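Local coordinates for L-talarate/galactarate dehydratase (Salmonella typhimurium, PDB 2PP3), which catalyses the magnesium-dependent dehydration of L-talarate and galactarate to 5-keto-4-deoxy-D-glucarate and, in competition with this, the epimerization of L-talarate to galactarate, at residues F78-R83 with P327-E332; N166-F171 with H349-N354; P222-A227 with L248-E253. The protein carries 1 engineered substitution. One frame throughout, in Å; residues are numbered along the deposited sequence.

All three contacts touch the bound L-glucarate. Contact 1 joins the end of strand 74-81, in the antiparallel sheet of the N-terminal domain, to the loop leaving barrel strand 324-325. Contact 2 joins the loops after strands 161-166 and 346-349, and contact 3 pairs neighbouring strands 223-226 and 251-252. The centres of contacts 1 and 2 are about 12 Å apart, and they touch where Phe329 packs on Phe350, Trp352 and Leu353. Contact 3 lies about 19 Å and 15 Å from them, centre to centre. Along the chain the segments of contacts 1 and 2 alternate, with both strands of contact 3 in between. Residues far apart in sequence thus gather round one substrate pocket.

Contact 1: residues F78-R83 with P327-E332; sequences FSYSKR and PHFAME. With LGT (L-glucaric acid), chain G.
Phe329 puts a ring edge against one face of Tyr80 and gives a face of its own to Lys82. The two rings form an edge-to-face pair, centroids 4.7 Å apart and planes at 53°, in which Phe329 CD2 comes within 3.6 Å of Tyr80 CE2. Lys82 lies across the Phe329 ring: its CE sits 3.9 Å from the ring centroid in a CH-pi contact, and its NZ is 4.2 Å from that same centroid, a cation-pi interaction. Lysine suits this place because CE and the amine can both lie on an aromatic face while NZ still donates to the ligand. With chi2, chi3 and chi4 all near 180°, the extended chain lays CE and NZ over the ring and brings NZ to O5 of L-glucarate, a hydrogen bond of 2.9 Å, with a weak one to O3.

Ligand O3 is also held from the other segment, where His328 NE2 and O3 are hydrogen-bonded at 2.7 Å. His328 is the proton donor/acceptor of catalysis. Its ND1 and the hydroxyl of Tyr80 both hydrogen-bond Asp301, which is thought to raise its basicity; this is the His-Asp dyad of the mandelate racemase group. Arg83 NH1 grips the distal carboxylate through O6A in a nearly straight bond of 2.9 Å. Further back, Ala330, at the N-cap position, turns its methyl toward Phe78, whose CZ packs 4.4 Å from Ala330 CB.

Strand 74-81 borders the antiparallel sheet beside strand 57-69, helix 302-305 touches Tyr80 and His328, and helix 331-339 starts directly after Ala330.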
loop_
_atom_site.group_PDB
_atom_site.type_symbol
_atom_site.label_atom_id
_atom_site.label_comp_id
_atom_site.label_asym_id
_atom_site.label_seq_id
_atom_site.Cartn_x
_atom_site.Cartn_y
_atom_site.Cartn_z
ATOM N N PHE B 78 -17.216 9.001 -5.050
ATOM C CA PHE B 78 -17.459 10.335 -5.581
ATOM C C PHE B 78 -16.296 11.298 -5.429
ATOM O O PHE B 78 -15.354 11.068 -4.660
ATOM C CB PHE B 78 -18.697 10.946 -4.911
ATOM C CG PHE B 78 -18.472 11.361 -3.483
ATOM C CD1 PHE B 78 -17.918 12.605 -3.182
ATOM C CD2 PHE B 78 -18.779 10.493 -2.436
ATOM C CE1 PHE B 78 -17.670 12.983 -1.856
ATOM C CE2 PHE B 78 -18.536 10.857 -1.104
ATOM C CZ PHE B 78 -17.979 12.104 -0.813
ATOM N N SER B 79 -16.378 12.379 -6.197
ATOM C CA SER B 79 -15.404 13.454 -6.156
ATOM C C SER B 79 -16.282 14.697 -6.084
ATOM O O SER B 79 -17.513 14.596 -6.109
ATOM C CB SER B 79 -14.513 13.470 -7.412
ATOM O OG SER B 79 -15.269 13.589 -8.601
ATOM N N TYR B 80 -15.667 15.866 -5.989
ATOM C CA TYR B 80 -16.448 17.080 -5.875
ATOM C C TYR B 80 -15.676 18.246 -6.444
ATOM O O TYR B 80 -14.520 18.109 -6.833
ATOM C CB TYR B 80 -16.741 17.363 -4.405
ATOM C CG TYR B 80 -15.532 17.878 -3.659
ATOM C CD1 TYR B 80 -15.296 19.248 -3.534
ATOM C CD2 TYR B 80 -14.590 16.998 -3.128
ATOM C CE1 TYR B 80 -14.146 19.730 -2.901
ATOM C CE2 TYR B 80 -13.439 17.465 -2.494
ATOM C CZ TYR B 80 -13.222 18.830 -2.384
ATOM O OH TYR B 80 -12.079 19.294 -1.766
ATOM N N SER B 81 -16.328 19.398 -6.476
ATOM C CA SER B 81 -15.690 20.606 -6.954
ATOM C C SER B 81 -16.343 21.803 -6.295
ATOM O O SER B 81 -17.558 21.965 -6.352
ATOM C CB SER B 81 -15.808 20.722 -8.474
ATOM O OG SER B 81 -15.076 21.848 -8.938
ATOM N N LYS B 82 -15.536 22.613 -5.628
ATOM C CA LYS B 82 -16.037 23.824 -4.997
ATOM C C LYS B 82 -15.704 24.914 -6.009
ATOM O O LYS B 82 -14.546 25.305 -6.151
ATOM C CB LYS B 82 -15.325 24.078 -3.667
ATOM C CG LYS B 82 -15.720 23.109 -2.567
ATOM C CD LYS B 82 -15.039 23.461 -1.258
ATOM C CE LYS B 82 -15.374 22.453 -0.166
ATOM N NZ LYS B 82 -14.665 22.770 1.110
ATOM N N ARG B 83 -16.730 25.362 -6.721
ATOM C CA ARG B 83 -16.631 26.369 -7.774
ATOM C C ARG B 83 -16.404 25.623 -9.085
ATOM O O ARG B 83 -16.553 24.402 -9.125
ATOM C CB ARG B 83 -15.514 27.388 -7.486
ATOM C CG ARG B 83 -15.812 28.232 -6.246
ATOM C CD ARG B 83 -14.834 29.381 -6.039
ATOM N NE ARG B 83 -15.197 30.196 -4.878
ATOM C CZ ARG B 83 -15.018 29.834 -3.608
ATOM N NH1 ARG B 83 -14.469 28.660 -3.307
ATOM N NH2 ARG B 83 -15.396 30.649 -2.627
ATOM N N PRO B 327 -6.619 14.850 6.587
ATOM C CA PRO B 327 -7.319 14.899 5.301
ATOM C C PRO B 327 -8.276 16.086 5.227
ATOM O O PRO B 327 -8.824 16.532 6.238
ATOM C CB PRO B 327 -8.050 13.563 5.248
ATOM C CG PRO B 327 -7.193 12.662 6.104
ATOM C CD PRO B 327 -6.847 13.559 7.262
ATOM N N HIS B 328 -8.478 16.592 4.020
ATOM C CA HIS B 328 -9.355 17.732 3.823
ATOM C C HIS B 328 -10.730 17.350 3.290
ATOM O O HIS B 328 -10.837 16.573 2.340
ATOM C CB HIS B 328 -8.681 18.726 2.871
ATOM C CG HIS B 328 -9.605 19.769 2.327
ATOM N ND1 HIS B 328 -10.321 19.592 1.163
ATOM C CD2 HIS B 328 -9.939 20.995 2.792
ATOM C CE1 HIS B 328 -11.055 20.666 0.932
ATOM N NE2 HIS B 328 -10.843 21.532 1.907
ATOM N N PHE B 329 -11.775 17.888 3.920
ATOM C CA PHE B 329 -13.154 17.651 3.486
ATOM C C PHE B 329 -13.513 16.154 3.452
ATOM O O PHE B 329 -12.911 15.343 4.162
ATOM C CB PHE B 329 -13.335 18.281 2.091
ATOM C CG PHE B 329 -14.764 18.576 1.715
ATOM C CD1 PHE B 329 -15.553 19.404 2.505
ATOM C CD2 PHE B 329 -15.308 18.053 0.544
ATOM C CE1 PHE B 329 -16.868 19.710 2.134
ATOM C CE2 PHE B 329 -16.617 18.353 0.164
ATOM C CZ PHE B 329 -17.399 19.184 0.963
ATOM N N ALA B 330 -14.505 15.821 2.626
ATOM C CA ALA B 330 -15.009 14.459 2.416
ATOM C C ALA B 330 -14.770 13.449 3.545
ATOM O O ALA B 330 -14.173 12.392 3.322
ATOM C CB ALA B 330 -14.443 13.912 1.102
ATOM N N MET B 331 -15.255 13.759 4.746
ATOM C CA MET B 331 -15.065 12.862 5.879
ATOM C C MET B 331 -15.639 11.466 5.652
ATOM O O MET B 331 -15.179 10.500 6.261
ATOM C CB MET B 331 -15.657 13.469 7.156
ATOM C CG MET B 331 -17.096 13.922 7.039
ATOM S SD MET B 331 -17.720 14.558 8.613
ATOM C CE MET B 331 -19.309 13.712 8.693
ATOM N N GLU B 332 -16.630 11.359 4.772
ATOM C CA GLU B 332 -17.247 10.069 4.469
ATOM C C GLU B 332 -16.207 9.073 3.955
ATOM O O GLU B 332 -16.334 7.864 4.171
ATOM C CB GLU B 332 -18.354 10.227 3.419
ATOM C CG GLU B 332 -19.611 10.968 3.888
ATOM C CD GLU B 332 -19.356 12.423 4.269
ATOM O OE1 GLU B 332 -18.470 13.066 3.661
ATOM O OE2 GLU B 332 -20.063 12.931 5.170
HETATM O O1A LGT G . -12.335 23.203 5.116
HETATM C C1 LGT G . -11.272 23.720 4.739
HETATM O O1B LGT G . -10.141 23.288 5.049
HETATM C C2 LGT G . -11.352 24.999 3.827
HETATM O O2 LGT G . -10.079 25.294 3.225
HETATM C C3 LGT G . -12.398 24.879 2.709
HETATM O O3 LGT G . -11.880 24.039 1.675
HETATM C C4 LGT G . -12.784 26.238 2.065
HETATM O O4 LGT G . -11.627 26.804 1.410
HETATM C C5 LGT G . -13.926 26.156 1.028
HETATM O O5 LGT G . -15.080 25.582 1.663
HETATM C C6 LGT G . -14.302 27.547 0.476
HETATM O O6A LGT G . -13.762 27.881 -0.614
HETATM O O6B LGT G . -15.095 28.259 1.144
#

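Contact 2: residues N166-F171 with H349-N354; sequences NTSGGF and HFEWLN. With LGT (L-glucaric acid), chain G.
Asn166 and His349 begin a buried loop-to-loop contact at the carboxyl ends of the parallel strands 161-166 and 346-349, where they form a parallel bridge with both side chains on one face of the sheet. Thr167 N donates to His349 O at 3.3 Å, and beyond that the backbones diverge and side chains take over. The Asn166 amide is fixed at both ends: ND2 reaches His349 ND1 at 3.0 Å, tilted a little from the imidazole plane, and also binds Ser168 OG, while OD1 accepts from Gly169 N at 2.9 Å on an in-plane lone pair. That last bond is an Asx motif, a role for which asparagine's short amide is well suited. Ser168 OG in turn meets Glu351 OE1 in a very short hydrogen bond whose exact length is doubtful.

Strands 161-166 and 346-349 are the first and last of the (beta/alpha)7-beta barrel of this family, so their pairing closes the barrel, and the loops here line its substrate mouth. Phe350 presents its ring edge to the ligand, with CZ 3.0 Å from carboxylate oxygen O1A. Thr167 turns its methyl CG2 to the same Phe350 CZ, 3.7 Å away, while its OG1 hydrogen-bonds Glu348. Phe171 crosses Phe350 at about a right angle, its CE2 3.9 Å from Phe350 CE2, and Trp352 carries this apolar wall on toward ligand O5. Tyr12 of the second subunit stacks on His349.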
loop_
_atom_site.group_PDB
_atom_site.type_symbol
_atom_site.label_atom_id
_atom_site.label_comp_id
_atom_site.label_asym_id
_atom_site.label_seq_id
_atom_site.Cartn_x
_atom_site.Cartn_y
_atom_site.Cartn_z
ATOM N N ASN B 166 -14.456 20.757 13.781
ATOM C CA ASN B 166 -15.407 21.374 12.862
ATOM C C ASN B 166 -14.851 22.632 12.190
ATOM O O ASN B 166 -14.130 23.419 12.807
ATOM C CB ASN B 166 -16.713 21.715 13.586
ATOM C CG ASN B 166 -17.656 22.545 12.721
ATOM O OD1 ASN B 166 -17.505 23.765 12.611
ATOM N ND2 ASN B 166 -18.618 21.883 12.088
ATOM N N THR B 167 -15.207 22.816 10.922
ATOM C CA THR B 167 -14.754 23.965 10.142
ATOM C C THR B 167 -15.906 24.868 9.707
ATOM O O THR B 167 -15.780 26.092 9.721
ATOM C CB THR B 167 -14.009 23.505 8.862
ATOM O OG1 THR B 167 -12.803 22.826 9.230
ATOM C CG2 THR B 167 -13.662 24.695 7.973
ATOM N N SER B 168 -17.021 24.254 9.320
ATOM C CA SER B 168 -18.190 24.978 8.838
ATOM C C SER B 168 -18.757 26.055 9.766
ATOM O O SER B 168 -19.574 26.873 9.338
ATOM C CB SER B 168 -19.297 23.986 8.464
ATOM O OG SER B 168 -19.687 23.207 9.578
ATOM N N GLY B 169 -18.325 26.071 11.023
ATOM C CA GLY B 169 -18.837 27.069 11.943
ATOM C C GLY B 169 -17.906 28.236 12.214
ATOM O O GLY B 169 -18.245 29.137 12.982
ATOM N N GLY B 170 -16.733 28.238 11.589
ATOM C CA GLY B 170 -15.799 29.324 11.824
ATOM C C GLY B 170 -15.339 30.089 10.595
ATOM O O GLY B 170 -14.192 30.530 10.543
ATOM N N PHE B 171 -16.218 30.251 9.610
ATOM C CA PHE B 171 -15.861 30.976 8.395
ATOM C C PHE B 171 -15.945 32.492 8.570
ATOM O O PHE B 171 -16.575 32.986 9.508
ATOM C CB PHE B 171 -16.736 30.510 7.233
ATOM C CG PHE B 171 -16.276 29.219 6.618
ATOM C CD1 PHE B 171 -15.160 29.192 5.789
ATOM C CD2 PHE B 171 -16.943 28.027 6.883
ATOM C CE1 PHE B 171 -14.710 27.991 5.227
ATOM C CE2 PHE B 171 -16.504 26.819 6.329
ATOM C CZ PHE B 171 -15.385 26.803 5.499
ATOM N N HIS B 349 -14.680 18.035 9.937
ATOM C CA HIS B 349 -16.128 17.918 9.826
ATOM C C HIS B 349 -16.891 19.069 9.170
ATOM O O HIS B 349 -16.664 20.251 9.455
ATOM C CB HIS B 349 -16.738 17.643 11.205
ATOM C CG HIS B 349 -18.230 17.774 11.239
ATOM N ND1 HIS B 349 -18.869 18.995 11.219
ATOM C CD2 HIS B 349 -19.209 16.838 11.252
ATOM C CE1 HIS B 349 -20.176 18.806 11.216
ATOM N NE2 HIS B 349 -20.409 17.506 11.236
ATOM N N PHE B 350 -17.803 18.677 8.287
ATOM C CA PHE B 350 -18.710 19.570 7.575
ATOM C C PHE B 350 -20.034 18.815 7.622
ATOM O O PHE B 350 -20.039 17.589 7.727
ATOM C CB PHE B 350 -18.312 19.735 6.104
ATOM C CG PHE B 350 -17.250 20.767 5.859
ATOM C CD1 PHE B 350 -15.902 20.438 5.949
ATOM C CD2 PHE B 350 -17.602 22.069 5.505
ATOM C CE1 PHE B 350 -14.917 21.391 5.685
ATOM C CE2 PHE B 350 -16.627 23.027 5.240
ATOM C CZ PHE B 350 -15.283 22.687 5.330
ATOM N N GLU B 351 -21.152 19.526 7.546
ATOM C CA GLU B 351 -22.453 18.864 7.550
ATOM C C GLU B 351 -22.986 18.841 6.118
ATOM O O GLU B 351 -23.882 18.072 5.783
ATOM C CB GLU B 351 -23.439 19.611 8.454
ATOM C CG GLU B 351 -23.684 21.062 8.058
ATOM C CD GLU B 351 -22.732 22.025 8.738
ATOM O OE1 GLU B 351 -21.508 21.774 8.727
ATOM O OE2 GLU B 351 -23.211 23.039 9.284
ATOM N N TRP B 352 -22.397 19.685 5.280
ATOM C CA TRP B 352 -22.784 19.833 3.887
ATOM C C TRP B 352 -23.222 18.570 3.159
ATOM O O TRP B 352 -24.261 18.568 2.502
ATOM C CB TRP B 352 -21.647 20.493 3.106
ATOM C CG TRP B 352 -21.276 21.854 3.620
ATOM C CD1 TRP B 352 -21.874 22.541 4.640
ATOM C CD2 TRP B 352 -20.217 22.691 3.140
ATOM N NE1 TRP B 352 -21.251 23.752 4.827
ATOM C CE2 TRP B 352 -20.230 23.870 3.920
ATOM C CE3 TRP B 352 -19.258 22.560 2.128
ATOM C CZ2 TRP B 352 -19.320 24.910 3.718
ATOM C CZ3 TRP B 352 -18.353 23.594 1.928
ATOM C CH2 TRP B 352 -18.390 24.755 2.720
ATOM N N LEU B 353 -22.439 17.502 3.266
ATOM C CA LEU B 353 -22.769 16.263 2.573
ATOM C C LEU B 353 -23.713 15.298 3.289
ATOM O O LEU B 353 -24.123 14.300 2.698
ATOM C CB LEU B 353 -21.483 15.514 2.191
ATOM C CG LEU B 353 -20.784 15.947 0.895
ATOM C CD1 LEU B 353 -20.349 17.401 0.987
ATOM C CD2 LEU B 353 -19.586 15.050 0.640
ATOM N N ASN B 354 -24.067 15.586 4.539
ATOM C CA ASN B 354 -24.959 14.691 5.287
ATOM C C ASN B 354 -26.207 14.267 4.510
ATOM O O ASN B 354 -26.575 13.095 4.521
ATOM C CB ASN B 354 -25.393 15.322 6.619
ATOM C CG ASN B 354 -24.242 15.492 7.593
ATOM O OD1 ASN B 354 -23.260 14.753 7.546
ATOM N ND2 ASN B 354 -24.368 16.456 8.496
HETATM O O1A LGT G . -12.335 23.203 5.116
HETATM C C1 LGT G . -11.272 23.720 4.739
HETATM O O1B LGT G . -10.141 23.288 5.049
HETATM C C2 LGT G . -11.352 24.999 3.827
HETATM O O2 LGT G . -10.079 25.294 3.225
HETATM C C3 LGT G . -12.398 24.879 2.709
HETATM O O3 LGT G . -11.880 24.039 1.675
HETATM C C4 LGT G . -12.784 26.238 2.065
HETATM O O4 LGT G . -11.627 26.804 1.410
HETATM C C5 LGT G . -13.926 26.156 1.028
HETATM O O5 LGT G . -15.080 25.582 1.663
HETATM C C6 LGT G . -14.302 27.547 0.476
HETATM O O6A LGT G . -13.762 27.881 -0.614
HETATM O O6B LGT G . -15.095 28.259 1.144
#

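Contact 3: residues P222-A227 with L248-E253; sequences PLMVDA and LIWIEE. With MG (magnesium ion), chain F; LGT (L-glucaric acid), chain G.
Asp226 and Glu252 stand on neighbouring parallel strands with their carboxylates stacked, planes 24° apart, so that both reach one magnesium ion. Asp226 OD2 binds the magnesium at 2.1 Å and Glu252 OE2 binds it at 2.3 Å, which explains how the two like-charged oxygens tolerate a separation of 3.3 Å. Both side chains leave the same face of the sheet, and their like first torsions, CG anti to the backbone N (chi1 -177° and -172°), keep the carboxylates alongside each other. Glu278, a water and ligand atoms O1B and O2 complete the six-fold site. Asp226 OD1 accepts a hydrogen bond from the backbone N of Asn228. Glu252 OE1 takes Trp250 NE1 on its anti lone pair at 3.0 Å and forms a salt bridge with Lys195, which together should fix the carboxylate's rotation.

Met224 lies over one face of Trp250. Its CB is 3.9 Å from the centroid of the five-membered ring, and its SD stands 4.5 Å from that of the six-membered ring, a Met-aromatic contact that the flexible, bent methionine chain can follow. On the opposite face of the sheet, Val225 and Ile251 lie side by side.

Backbone bonds such as Glu252 N to Val225 O, 2.8 Å, set the parallel register. The strands belong to a beta-alpha-beta crossover through helix 233-243; strands 194-197 and 274-276 flank the pair, and helix 203-217 covers Leu223 and Val225.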
loop_
_atom_site.group_PDB
_atom_site.type_symbol
_atom_site.label_atom_id
_atom_site.label_comp_id
_atom_site.label_asym_id
_atom_site.label_seq_id
_atom_site.Cartn_x
_atom_site.Cartn_y
_atom_site.Cartn_z
ATOM N N PRO B 222 -8.570 21.812 21.583
ATOM C CA PRO B 222 -7.839 21.891 20.314
ATOM C C PRO B 222 -8.378 23.003 19.411
ATOM O O PRO B 222 -9.566 23.030 19.072
ATOM C CB PRO B 222 -8.044 20.504 19.715
ATOM C CG PRO B 222 -8.103 19.630 20.937
ATOM C CD PRO B 222 -9.017 20.433 21.840
ATOM N N LEU B 223 -7.492 23.919 19.034
ATOM C CA LEU B 223 -7.855 25.042 18.180
ATOM C C LEU B 223 -6.840 25.208 17.059
ATOM O O LEU B 223 -5.634 25.101 17.280
ATOM C CB LEU B 223 -7.914 26.326 19.010
ATOM C CG LEU B 223 -8.226 27.632 18.279
ATOM C CD1 LEU B 223 -9.600 27.556 17.619
ATOM C CD2 LEU B 223 -8.172 28.772 19.276
ATOM N N MET B 224 -7.337 25.465 15.855
ATOM C CA MET B 224 -6.470 25.660 14.699
ATOM C C MET B 224 -7.001 26.776 13.800
ATOM O O MET B 224 -8.171 27.157 13.894
ATOM C CB MET B 224 -6.328 24.354 13.898
ATOM C CG MET B 224 -7.605 23.541 13.745
ATOM S SD MET B 224 -7.690 22.094 14.858
ATOM C CE MET B 224 -8.732 22.676 16.101
ATOM N N VAL B 225 -6.135 27.302 12.939
ATOM C CA VAL B 225 -6.526 28.370 12.025
ATOM C C VAL B 225 -6.163 28.015 10.593
ATOM O O VAL B 225 -5.278 27.196 10.341
ATOM C CB VAL B 225 -5.863 29.717 12.396
ATOM C CG1 VAL B 225 -6.260 30.118 13.807
ATOM C CG2 VAL B 225 -4.359 29.609 12.283
ATOM N N ASP B 226 -6.847 28.660 9.659
ATOM C CA ASP B 226 -6.658 28.413 8.241
ATOM C C ASP B 226 -6.682 29.745 7.483
ATOM O O ASP B 226 -7.715 30.411 7.432
ATOM C CB ASP B 226 -7.792 27.517 7.776
ATOM C CG ASP B 226 -7.676 27.116 6.334
ATOM O OD1 ASP B 226 -6.833 27.658 5.587
ATOM O OD2 ASP B 226 -8.467 26.247 5.951
ATOM N N ALA B 227 -5.546 30.116 6.895
ATOM C CA ALA B 227 -5.425 31.375 6.155
ATOM C C ALA B 227 -5.744 31.249 4.673
ATOM O O ALA B 227 -5.754 32.243 3.947
ATOM C CB ALA B 227 -4.023 31.940 6.331
ATOM N N LEU B 248 -1.918 26.745 19.035
ATOM C CA LEU B 248 -2.785 26.115 18.056
ATOM C C LEU B 248 -2.256 24.742 17.678
ATOM O O LEU B 248 -1.066 24.462 17.813
ATOM C CB LEU B 248 -2.867 26.985 16.800
ATOM C CG LEU B 248 -3.302 28.437 17.006
ATOM C CD1 LEU B 248 -3.063 29.223 15.733
ATOM C CD2 LEU B 248 -4.769 28.485 17.412
ATOM N N ILE B 249 -3.151 23.886 17.203
ATOM C CA ILE B 249 -2.764 22.554 16.772
ATOM C C ILE B 249 -1.970 22.715 15.477
ATOM O O ILE B 249 -1.054 21.936 15.203
ATOM C CB ILE B 249 -3.995 21.677 16.508
ATOM C CG1 ILE B 249 -4.847 21.579 17.784
ATOM C CG2 ILE B 249 -3.553 20.306 16.033
ATOM C CD1 ILE B 249 -4.125 20.938 18.969
ATOM N N TRP B 250 -2.329 23.726 14.682
ATOM C CA TRP B 250 -1.628 24.005 13.433
ATOM C C TRP B 250 -2.083 25.297 12.758
ATOM O O TRP B 250 -3.125 25.854 13.100
ATOM C CB TRP B 250 -1.781 22.829 12.441
ATOM C CG TRP B 250 -3.149 22.670 11.788
ATOM C CD1 TRP B 250 -3.811 23.589 11.007
ATOM C CD2 TRP B 250 -3.976 21.498 11.804
ATOM N NE1 TRP B 250 -4.989 23.058 10.538
ATOM C CE2 TRP B 250 -5.116 21.777 11.009
ATOM C CE3 TRP B 250 -3.865 20.238 12.409
ATOM C CZ2 TRP B 250 -6.139 20.838 10.805
ATOM C CZ3 TRP B 250 -4.887 19.299 12.206
ATOM C CH2 TRP B 250 -6.007 19.609 11.409
ATOM N N ILE B 251 -1.271 25.774 11.817
ATOM C CA ILE B 251 -1.583 26.960 11.014
ATOM C C ILE B 251 -1.707 26.369 9.619
ATOM O O ILE B 251 -0.740 25.842 9.070
ATOM C CB ILE B 251 -0.433 27.994 10.972
ATOM C CG1 ILE B 251 -0.090 28.478 12.382
ATOM C CG2 ILE B 251 -0.841 29.173 10.089
ATOM C CD1 ILE B 251 -1.204 29.217 13.053
ATOM N N GLU B 252 -2.893 26.459 9.043
ATOM C CA GLU B 252 -3.137 25.878 7.740
ATOM C C GLU B 252 -2.975 26.845 6.574
ATOM O O GLU B 252 -3.365 28.008 6.655
ATOM C CB GLU B 252 -4.540 25.286 7.732
ATOM C CG GLU B 252 -4.871 24.483 6.508
ATOM C CD GLU B 252 -6.115 23.655 6.708
ATOM O OE1 GLU B 252 -6.397 23.276 7.868
ATOM O OE2 GLU B 252 -6.797 23.363 5.712
ATOM N N GLU B 253 -2.402 26.344 5.486
ATOM C CA GLU B 253 -2.196 27.131 4.276
ATOM C C GLU B 253 -1.883 28.613 4.518
ATOM O O GLU B 253 -2.636 29.494 4.100
ATOM C CB GLU B 253 -3.423 27.009 3.367
ATOM C CG GLU B 253 -3.615 25.622 2.770
ATOM C CD GLU B 253 -4.319 25.651 1.415
ATOM O OE1 GLU B 253 -5.556 25.852 1.367
ATOM O OE2 GLU B 253 -3.623 25.476 0.390
HETATM MG MG MG F . -8.347 24.642 4.565
HETATM O O1A LGT G . -12.335 23.203 5.116
HETATM C C1 LGT G . -11.272 23.720 4.739
HETATM O O1B LGT G . -10.141 23.288 5.049
HETATM C C2 LGT G . -11.352 24.999 3.827
HETATM O O2 LGT G . -10.079 25.294 3.225
HETATM C C3 LGT G . -12.398 24.879 2.709
HETATM O O3 LGT G . -11.880 24.039 1.675
HETATM C C4 LGT G . -12.784 26.238 2.065
HETATM O O4 LGT G . -11.627 26.804 1.410
HETATM C C5 LGT G . -13.926 26.156 1.028
HETATM O O5 LGT G . -15.080 25.582 1.663
HETATM C C6 LGT G . -14.302 27.547 0.476
HETATM O O6A LGT G . -13.762 27.881 -0.614
HETATM O O6B LGT G . -15.095 28.259 1.144
HETATM O O HOH W 1 -6.958 25.914 3.455
#